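Local coordinates for uncharacterized protein (Bacteroides ovatus CL02T12C04, PDB 6PTM), which probably acts as an exo-carrageenase of glycoside hydrolase family 42, trimming carrageenan-derived oligosaccharides from their ends, at residues A413-S418 / S459-K464; R565-K570 / D613-Y618; T640-N645 / N675-E680. All blocks are in the same frame, centred on the assembly; numbering follows the deposited sequence.

Contact 1. Residues A413-S418 / S459-K464; sequences ALTRNS and SVSPDK
V460 and S461, where helix 448-460 runs out, lie against T415 and R416 at the end of helix 411-417. The setting fits the (beta/alpha)8 barrel expected of a GH42 enzyme: the two helices lead into strands 466-471 and 421-423, which are neighbours in the barrel sheet. V460 aims its CB at the opposing helix, and its CG1 comes 4.0 Å from T415 CG2 while also touching the backbone N of R416. That methyl of T415 faces across because the hydroxyl is turned back (chi1 -66°) to hydrogen-bond L411 O in the preceding helical turn. I604 of helix 602-607 also packs on V460. S461, already out of helical geometry, brings its OG to 3.7 Å from T415 CG2. K464 follows beyond the turn, with CG anti to its own carbonyl carbon and every later torsion extended, which carries NZ to the carbonyls ending helix 411-417. The ammonium donates to S461 OG at 2.9 Å, within its own segment. Across the contact it donates to T415 O at 2.9 Å, to R416 O at 3.0 Å and to S418 O at 2.6 Å. Four acceptors exceed three N-H groups, so one hydrogen is probably shared or one bond weak; the R416 bond has the poorest direction, its donor above the carbonyl plane with a C=O...N angle of 107°. A methionine here would probably leave R416 O and S418 O without a mate in this contact and the helix end without its compensating charge. K464 NZ and S418 N approach T415 O from opposite faces of its carbonyl plane.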
loop_
_atom_site.group_PDB
_atom_site.type_symbol
_atom_site.label_atom_id
_atom_site.label_comp_id
_atom_site.label_asym_id
_atom_site.label_seq_id
_atom_site.Cartn_x
_atom_site.Cartn_y
_atom_site.Cartn_z
ATOM N N ALA A 413 8.965 -5.763 -10.686
ATOM C CA ALA A 413 9.951 -6.839 -10.441
ATOM C C ALA A 413 9.947 -7.145 -8.938
ATOM O O ALA A 413 9.927 -8.321 -8.573
ATOM C CB ALA A 413 11.313 -6.470 -10.969
ATOM N N LEU A 414 9.927 -6.129 -8.082
ATOM C CA LEU A 414 10.034 -6.377 -6.624
ATOM C C LEU A 414 8.746 -7.043 -6.148
ATOM O O LEU A 414 8.832 -7.914 -5.284
ATOM C CB LEU A 414 10.350 -5.086 -5.871
ATOM C CG LEU A 414 11.688 -4.462 -6.251
ATOM C CD1 LEU A 414 11.955 -3.216 -5.427
ATOM C CD2 LEU A 414 12.834 -5.437 -6.066
ATOM N N THR A 415 7.597 -6.672 -6.718
ATOM C CA THR A 415 6.299 -7.289 -6.342
ATOM C C THR A 415 6.294 -8.769 -6.758
ATOM O O THR A 415 6.001 -9.639 -5.901
ATOM C CB THR A 415 5.124 -6.509 -6.915
ATOM O OG1 THR A 415 5.137 -5.234 -6.263
ATOM C CG2 THR A 415 3.842 -7.260 -6.666
ATOM N N ARG A 416 6.704 -9.048 -7.984
ATOM C CA ARG A 416 6.765 -10.426 -8.535
ATOM C C ARG A 416 7.725 -11.273 -7.689
ATOM O O ARG A 416 7.385 -12.417 -7.365
ATOM C CB ARG A 416 7.207 -10.348 -9.995
ATOM C CG ARG A 416 7.508 -11.691 -10.641
ATOM C CD ARG A 416 8.247 -11.468 -11.953
ATOM N NE ARG A 416 9.617 -11.107 -11.655
ATOM C CZ ARG A 416 10.403 -10.389 -12.439
ATOM N NH1 ARG A 416 9.968 -9.976 -13.605
ATOM N NH2 ARG A 416 11.633 -10.113 -12.055
ATOM N N ASN A 417 8.871 -10.704 -7.357
ATOM C CA ASN A 417 9.949 -11.412 -6.617
ATOM C C ASN A 417 9.593 -11.660 -5.150
ATOM O O ASN A 417 10.327 -12.431 -4.490
ATOM C CB ASN A 417 11.287 -10.703 -6.766
ATOM C CG ASN A 417 11.793 -10.805 -8.187
ATOM O OD1 ASN A 417 11.162 -11.485 -8.999
ATOM N ND2 ASN A 417 12.881 -10.109 -8.493
ATOM N N SER A 418 8.544 -11.008 -4.662
ATOM C CA SER A 418 8.142 -11.098 -3.241
ATOM C C SER A 418 6.972 -12.068 -3.053
ATOM O O SER A 418 6.023 -12.003 -3.812
ATOM C CB SER A 418 7.758 -9.737 -2.738
ATOM O OG SER A 418 8.874 -8.898 -2.582
ATOM N N SER A 459 -2.290 -6.509 -10.196
ATOM C CA SER A 459 -2.190 -6.931 -11.618
ATOM C C SER A 459 -0.958 -7.825 -11.784
ATOM O O SER A 459 -1.045 -8.875 -12.471
ATOM C CB SER A 459 -2.176 -5.742 -12.542
ATOM O OG SER A 459 -3.448 -5.051 -12.509
ATOM N N VAL A 460 0.147 -7.434 -11.159
ATOM C CA VAL A 460 1.433 -8.173 -11.237
ATOM C C VAL A 460 1.304 -9.523 -10.523
ATOM O O VAL A 460 1.646 -10.567 -11.158
ATOM C CB VAL A 460 2.598 -7.350 -10.668
ATOM C CG1 VAL A 460 3.860 -8.204 -10.561
ATOM C CG2 VAL A 460 2.863 -6.131 -11.522
ATOM N N SER A 461 0.793 -9.512 -9.278
ATOM C CA SER A 461 0.692 -10.700 -8.386
ATOM C C SER A 461 -0.684 -10.788 -7.767
ATOM O O SER A 461 -0.902 -10.253 -6.682
ATOM C CB SER A 461 1.720 -10.640 -7.303
ATOM O OG SER A 461 3.018 -10.720 -7.854
ATOM N N PRO A 462 -1.682 -11.417 -8.426
ATOM C CA PRO A 462 -3.026 -11.470 -7.840
ATOM C C PRO A 462 -3.179 -12.399 -6.626
ATOM O O PRO A 462 -4.184 -12.220 -5.913
ATOM C CB PRO A 462 -3.925 -11.932 -9.007
ATOM C CG PRO A 462 -2.982 -12.634 -9.932
ATOM C CD PRO A 462 -1.626 -11.970 -9.784
ATOM N N ASP A 463 -2.230 -13.312 -6.361
ATOM C CA ASP A 463 -2.472 -14.453 -5.433
ATOM C C ASP A 463 -1.587 -14.381 -4.183
ATOM O O ASP A 463 -1.184 -15.445 -3.648
ATOM C CB ASP A 463 -2.301 -15.785 -6.184
ATOM C CG ASP A 463 -3.304 -15.920 -7.327
ATOM O OD1 ASP A 463 -4.378 -15.271 -7.262
ATOM O OD2 ASP A 463 -2.992 -16.629 -8.293
ATOM N N LYS A 464 -1.366 -13.183 -3.687
ATOM C CA LYS A 464 -0.478 -12.887 -2.542
ATOM C C LYS A 464 -1.181 -11.998 -1.529
ATOM O O LYS A 464 -1.994 -11.138 -1.900
ATOM C CB LYS A 464 0.809 -12.190 -2.989
ATOM C CG LYS A 464 1.702 -13.044 -3.864
ATOM C CD LYS A 464 2.874 -12.250 -4.443
ATOM C CE LYS A 464 3.680 -13.062 -5.422
ATOM N NZ LYS A 464 4.700 -12.216 -6.060
#

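Contact 2. Residues R565-K570 / D613-Y618; sequences RIFYTK and DAIVVY. With EDO (1,2-ethanediol), chain C.
V616 CG2 fits against the flank of I566, 3.6 Å from I566 CG1 and close to I566 CA. With CG1 of V616 anti to the carbonyl carbon (chi1 -54°), CG2 is left in the cramped position between backbone N and carbonyl carbon, and the two side chains slant across one another. I586 and Y587 of helix 579-590 pack on I566 from the same face. On the face of R565 and I615 the shape is reversed: F567 CB is the bump, seated in the dip between two methyls, with V617 CG2 at 3.8 Å and I615 CG2 at 4.0 Å. The F567 ring then leads away from strand 614-617, meeting those methyls obliquely. Strands 565-567 and 614-617 are parallel neighbours in a five-stranded sheet of order 2-1-3-4-5, consistent with the flavodoxin-like domain that follows the barrel in GH42 enzymes. Their axes cross at -36°, and the pairing is carried by R565 N to A614 O, V616 N to R565 O and F567 N to V616 O, the last at 2.8 Å and 173° at the hydrogen. Where the strands diverge, a water bridges them, donating to F567 O and accepting from Y618 N, 2.9 Å away.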
loop_
_atom_site.group_PDB
_atom_site.type_symbol
_atom_site.label_atom_id
_atom_site.label_comp_id
_atom_site.label_asym_id
_atom_site.label_seq_id
_atom_site.Cartn_x
_atom_site.Cartn_y
_atom_site.Cartn_z
ATOM N N ARG A 565 -7.155 -3.521 -18.908
ATOM C CA ARG A 565 -5.745 -3.387 -18.462
ATOM C C ARG A 565 -5.098 -2.207 -19.169
ATOM O O ARG A 565 -5.048 -2.194 -20.414
ATOM C CB ARG A 565 -4.984 -4.680 -18.733
ATOM C CG ARG A 565 -5.573 -5.882 -18.024
ATOM C CD ARG A 565 -5.842 -5.657 -16.541
ATOM N NE ARG A 565 -6.234 -6.937 -15.969
ATOM C CZ ARG A 565 -5.392 -7.827 -15.451
ATOM N NH1 ARG A 565 -4.090 -7.585 -15.342
ATOM N NH2 ARG A 565 -5.875 -8.935 -14.935
ATOM N N ILE A 566 -4.586 -1.265 -18.394
ATOM C CA ILE A 566 -3.833 -0.113 -18.941
ATOM C C ILE A 566 -2.417 -0.595 -19.168
ATOM O O ILE A 566 -1.810 -1.024 -18.180
ATOM C CB ILE A 566 -3.901 1.063 -17.966
ATOM C CG1 ILE A 566 -5.336 1.555 -17.828
ATOM C CG2 ILE A 566 -2.968 2.188 -18.351
ATOM C CD1 ILE A 566 -5.485 2.505 -16.706
ATOM N N PHE A 567 -1.891 -0.449 -20.382
ATOM C CA PHE A 567 -0.494 -0.845 -20.690
ATOM C C PHE A 567 0.511 0.075 -19.996
ATOM O O PHE A 567 0.385 1.304 -20.059
ATOM C CB PHE A 567 -0.201 -0.879 -22.185
ATOM C CG PHE A 567 1.031 -1.689 -22.471
ATOM C CD1 PHE A 567 2.247 -1.072 -22.689
ATOM C CD2 PHE A 567 0.984 -3.071 -22.399
ATOM C CE1 PHE A 567 3.381 -1.841 -22.906
ATOM C CE2 PHE A 567 2.131 -3.834 -22.554
ATOM C CZ PHE A 567 3.318 -3.214 -22.841
ATOM N N TYR A 568 1.475 -0.534 -19.301
ATOM C CA TYR A 568 2.560 0.175 -18.580
ATOM C C TYR A 568 3.896 -0.356 -19.104
ATOM O O TYR A 568 4.097 -1.582 -19.245
ATOM C CB TYR A 568 2.470 0.025 -17.051
ATOM C CG TYR A 568 3.651 0.635 -16.343
ATOM C CD1 TYR A 568 3.701 1.995 -16.124
ATOM C CD2 TYR A 568 4.760 -0.111 -15.967
ATOM C CE1 TYR A 568 4.818 2.593 -15.562
ATOM C CE2 TYR A 568 5.870 0.476 -15.364
ATOM C CZ TYR A 568 5.914 1.839 -15.188
ATOM O OH TYR A 568 6.974 2.472 -14.587
ATOM N N THR A 569 4.823 0.532 -19.403
ATOM C CA THR A 569 6.219 0.126 -19.730
ATOM C C THR A 569 7.211 1.133 -19.156
ATOM O O THR A 569 6.996 2.342 -19.305
ATOM C CB THR A 569 6.462 -0.043 -21.229
ATOM O OG1 THR A 569 7.844 -0.414 -21.369
ATOM C CG2 THR A 569 6.084 1.178 -22.040
ATOM N N LYS A 570 8.272 0.611 -18.560
ATOM C CA LYS A 570 9.439 1.375 -18.066
ATOM C C LYS A 570 10.089 2.146 -19.216
ATOM O O LYS A 570 10.739 3.134 -18.913
ATOM C CB LYS A 570 10.453 0.416 -17.436
ATOM C CG LYS A 570 9.999 -0.181 -16.101
ATOM C CD LYS A 570 10.952 -1.233 -15.516
ATOM C CE LYS A 570 10.820 -2.550 -16.246
ATOM N NZ LYS A 570 11.809 -3.566 -15.803
ATOM N N ASP A 613 -10.695 -8.225 -21.271
ATOM C CA ASP A 613 -11.412 -8.068 -22.562
ATOM C C ASP A 613 -10.602 -7.110 -23.434
ATOM O O ASP A 613 -10.712 -7.152 -24.655
ATOM C CB ASP A 613 -12.831 -7.537 -22.325
ATOM C CG ASP A 613 -13.671 -8.350 -21.376
ATOM O OD1 ASP A 613 -13.537 -9.568 -21.440
ATOM O OD2 ASP A 613 -14.459 -7.737 -20.556
ATOM N N ALA A 614 -9.822 -6.208 -22.842
ATOM C CA ALA A 614 -9.047 -5.261 -23.658
ATOM C C ALA A 614 -7.852 -4.709 -22.893
ATOM O O ALA A 614 -7.956 -4.578 -21.663
ATOM C CB ALA A 614 -9.943 -4.133 -24.131
ATOM N N ILE A 615 -6.801 -4.385 -23.654
ATOM C CA ILE A 615 -5.663 -3.543 -23.211
ATOM C C ILE A 615 -5.853 -2.146 -23.815
ATOM O O ILE A 615 -6.107 -2.015 -25.043
ATOM C CB ILE A 615 -4.339 -4.227 -23.600
ATOM C CG1 ILE A 615 -4.170 -5.556 -22.849
ATOM C CG2 ILE A 615 -3.148 -3.286 -23.428
ATOM C CD1 ILE A 615 -2.982 -6.402 -23.337
ATOM N N VAL A 616 -5.665 -1.116 -23.000
ATOM C CA VAL A 616 -5.680 0.277 -23.499
ATOM C C VAL A 616 -4.236 0.761 -23.487
ATOM O O VAL A 616 -3.527 0.459 -22.531
ATOM C CB VAL A 616 -6.662 1.175 -22.725
ATOM C CG1 VAL A 616 -8.049 0.572 -22.720
ATOM C CG2 VAL A 616 -6.216 1.476 -21.313
ATOM N N VAL A 617 -3.809 1.415 -24.565
ATOM C CA VAL A 617 -2.435 1.961 -24.702
ATOM C C VAL A 617 -2.565 3.461 -24.943
ATOM O O VAL A 617 -3.079 3.875 -26.010
ATOM C CB VAL A 617 -1.610 1.262 -25.797
ATOM C CG1 VAL A 617 -0.193 1.831 -25.809
ATOM C CG2 VAL A 617 -1.593 -0.246 -25.632
ATOM N N TYR A 618 -2.166 4.237 -23.942
ATOM C CA TYR A 618 -2.402 5.695 -23.861
ATOM C C TYR A 618 -1.083 6.390 -23.595
ATOM O O TYR A 618 -0.419 6.014 -22.592
ATOM C CB TYR A 618 -3.399 6.034 -22.751
ATOM C CG TYR A 618 -3.706 7.492 -22.566
ATOM C CD1 TYR A 618 -4.431 8.210 -23.503
ATOM C CD2 TYR A 618 -3.290 8.151 -21.427
ATOM C CE1 TYR A 618 -4.725 9.553 -23.307
ATOM C CE2 TYR A 618 -3.571 9.487 -21.212
ATOM C CZ TYR A 618 -4.329 10.175 -22.137
ATOM O OH TYR A 618 -4.598 11.477 -21.884
HETATM C C1 EDO C . 14.927 -1.876 -16.263
HETATM O O1 EDO C . 14.541 -3.211 -16.106
HETATM C C2 EDO C . 14.299 -1.310 -17.497
HETATM O O2 EDO C . 14.853 -1.791 -18.703
HETATM O O HOH W 1 -1.266 3.108 -21.455
#

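Contact 3. Residues T640-N645 / N675-E680; sequences TVIIDN and NEMKNE
Strand 640-643 and helix 675-680 run almost antiparallel, at 169°, with their axes 9.0 Å apart and the CA atoms of I642 and M677 nearest across the gap at 6.7 Å. I642 is the strand residue that points at the helix, and its two branches divide the work. CD1 presses on the helix backbone, 3.5 Å from E680 C, and lies 3.8 Å from E680 CB, while CG2 faces M677 CG at 4.2 Å. This is one helical layer of a three-layer alpha/beta/alpha sandwich, consistent with a flavodoxin-like domain: helix 674-687 follows strand 667-670 and lies over the parallel sheet, whereas helix 625-636 meets V641, whose side chain leaves the strand on the face opposite I642. M677 has CG anti to its backbone N (chi1 175°) and then bends at chi3 (-77°), which lays CE along the strand, 3.9 Å from I642 O and 4.0 Å from D644 N. It also touches V616 of the next strand. E680 contributes its CB, since the bend at chi2 takes the carboxylate away from the strand. No hydrogen bond crosses here; the carboxylate of D644 is engaged by S647 OG, E646 N and K619 N.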
loop_
_atom_site.group_PDB
_atom_site.type_symbol
_atom_site.label_atom_id
_atom_site.label_comp_id
_atom_site.label_asym_id
_atom_site.label_seq_id
_atom_site.Cartn_x
_atom_site.Cartn_y
_atom_site.Cartn_z
ATOM N N THR A 640 -8.316 -7.705 -27.812
ATOM C CA THR A 640 -8.663 -6.337 -28.242
ATOM C C THR A 640 -7.637 -5.370 -27.679
ATOM O O THR A 640 -7.407 -5.378 -26.456
ATOM C CB THR A 640 -10.071 -5.956 -27.783
ATOM O OG1 THR A 640 -10.985 -6.874 -28.383
ATOM C CG2 THR A 640 -10.420 -4.530 -28.125
ATOM N N VAL A 641 -7.069 -4.546 -28.540
ATOM C CA VAL A 641 -6.145 -3.461 -28.140
ATOM C C VAL A 641 -6.712 -2.141 -28.641
ATOM O O VAL A 641 -7.045 -2.038 -29.845
ATOM C CB VAL A 641 -4.726 -3.692 -28.665
ATOM C CG1 VAL A 641 -3.848 -2.516 -28.332
ATOM C CG2 VAL A 641 -4.126 -4.993 -28.153
ATOM N N ILE A 642 -6.808 -1.177 -27.724
ATOM C CA ILE A 642 -7.307 0.197 -27.987
ATOM C C ILE A 642 -6.128 1.122 -27.771
ATOM O O ILE A 642 -5.613 1.168 -26.649
ATOM C CB ILE A 642 -8.519 0.560 -27.109
ATOM C CG1 ILE A 642 -9.683 -0.411 -27.315
ATOM C CG2 ILE A 642 -8.944 1.998 -27.372
ATOM C CD1 ILE A 642 -10.637 -0.453 -26.163
ATOM N N ILE A 643 -5.704 1.797 -28.827
ATOM C CA ILE A 643 -4.427 2.559 -28.832
ATOM C C ILE A 643 -4.698 3.940 -29.400
ATOM O O ILE A 643 -5.583 4.046 -30.303
ATOM C CB ILE A 643 -3.307 1.812 -29.584
ATOM C CG1 ILE A 643 -1.945 2.486 -29.402
ATOM C CG2 ILE A 643 -3.625 1.616 -31.058
ATOM C CD1 ILE A 643 -0.790 1.562 -29.682
ATOM N N ASP A 644 -4.005 4.940 -28.850
ATOM C CA ASP A 644 -4.127 6.342 -29.313
ATOM C C ASP A 644 -3.166 6.535 -30.490
ATOM O O ASP A 644 -2.592 5.546 -30.943
ATOM C CB ASP A 644 -3.986 7.353 -28.178
ATOM C CG ASP A 644 -2.629 7.418 -27.513
ATOM O OD1 ASP A 644 -1.715 6.790 -28.025
ATOM O OD2 ASP A 644 -2.510 8.094 -26.465
ATOM N N ASN A 645 -3.049 7.755 -30.998
ATOM C CA ASN A 645 -2.209 8.061 -32.189
ATOM C C ASN A 645 -0.753 8.260 -31.754
ATOM O O ASN A 645 0.120 8.150 -32.595
ATOM C CB ASN A 645 -2.760 9.263 -32.960
ATOM C CG ASN A 645 -4.066 8.934 -33.648
ATOM O OD1 ASN A 645 -5.077 9.583 -33.393
ATOM N ND2 ASN A 645 -4.069 7.891 -34.454
ATOM N N ASN A 675 -12.082 10.253 -24.260
ATOM C CA ASN A 675 -13.522 9.884 -24.311
ATOM C C ASN A 675 -13.691 8.711 -25.263
ATOM O O ASN A 675 -14.299 7.721 -24.870
ATOM C CB ASN A 675 -14.435 11.064 -24.660
ATOM C CG ASN A 675 -14.698 11.956 -23.465
ATOM O OD1 ASN A 675 -14.329 11.634 -22.332
ATOM N ND2 ASN A 675 -15.337 13.085 -23.703
ATOM N N GLU A 676 -13.137 8.799 -26.464
ATOM C CA GLU A 676 -13.178 7.668 -27.414
ATOM C C GLU A 676 -12.552 6.442 -26.745
ATOM O O GLU A 676 -13.094 5.340 -26.878
ATOM C CB GLU A 676 -12.410 7.992 -28.696
ATOM C CG GLU A 676 -13.009 9.145 -29.482
ATOM C CD GLU A 676 -12.248 9.500 -30.743
ATOM O OE1 GLU A 676 -11.248 8.824 -31.028
ATOM O OE2 GLU A 676 -12.686 10.438 -31.452
ATOM N N MET A 677 -11.406 6.604 -26.092
ATOM C CA MET A 677 -10.704 5.413 -25.531
ATOM C C MET A 677 -11.633 4.762 -24.502
ATOM O O MET A 677 -11.848 3.544 -24.574
ATOM C CB MET A 677 -9.369 5.807 -24.892
ATOM C CG MET A 677 -8.662 4.659 -24.195
ATOM S SD MET A 677 -6.937 5.068 -23.873
ATOM C CE MET A 677 -6.259 4.846 -25.525
ATOM N N LYS A 678 -12.238 5.557 -23.610
ATOM C CA LYS A 678 -13.212 5.015 -22.622
ATOM C C LYS A 678 -14.387 4.339 -23.342
ATOM O O LYS A 678 -14.755 3.202 -22.952
ATOM C CB LYS A 678 -13.709 6.085 -21.654
ATOM C CG LYS A 678 -14.868 5.617 -20.787
ATOM C CD LYS A 678 -15.306 6.657 -19.776
ATOM C CE LYS A 678 -16.570 6.269 -19.043
ATOM N NZ LYS A 678 -16.639 6.956 -17.740
ATOM N N ASN A 679 -14.988 4.989 -24.352
ATOM C CA ASN A 679 -16.164 4.431 -25.076
ATOM C C ASN A 679 -15.781 3.079 -25.672
ATOM O O ASN A 679 -16.539 2.096 -25.516
ATOM C CB ASN A 679 -16.689 5.359 -26.176
ATOM C CG ASN A 679 -17.265 6.636 -25.614
ATOM O OD1 ASN A 679 -17.542 6.720 -24.418
ATOM N ND2 ASN A 679 -17.404 7.649 -26.457
ATOM N N GLU A 680 -14.633 2.992 -26.341
ATOM C CA GLU A 680 -14.234 1.687 -26.939
ATOM C C GLU A 680 -13.961 0.663 -25.812
ATOM O O GLU A 680 -14.389 -0.493 -25.932
ATOM C CB GLU A 680 -13.069 1.915 -27.903
ATOM C CG GLU A 680 -13.472 2.784 -29.082
ATOM C CD GLU A 680 -14.382 2.093 -30.082
ATOM O OE1 GLU A 680 -14.630 0.898 -29.930
ATOM O OE2 GLU A 680 -14.845 2.764 -31.003
#

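The three contacts follow one another along the chain, passing from the barrel into the alpha/beta domain. Contacts 1 and 2, with centres about 18 Å apart, meet where S459 OG packs 3.9 Å from R565 NH1. Contacts 2 and 3 are closer, their centres about 10 Å apart, and share one sheet: probable hydrogen bonds join V617 N to I642 O at 2.8 Å and I615 O to I642 N at 2.9 Å. Contacts 1 and 3 do not touch, their nearest atoms lying about 15 Å apart. D410 also ties the domains, accepting from A413 N and forming a salt bridge with K570, whose NZ hydrogen-bonds O1 of a 1,2-ethanediol, probably from the crystallisation liquor, that D369 also binds.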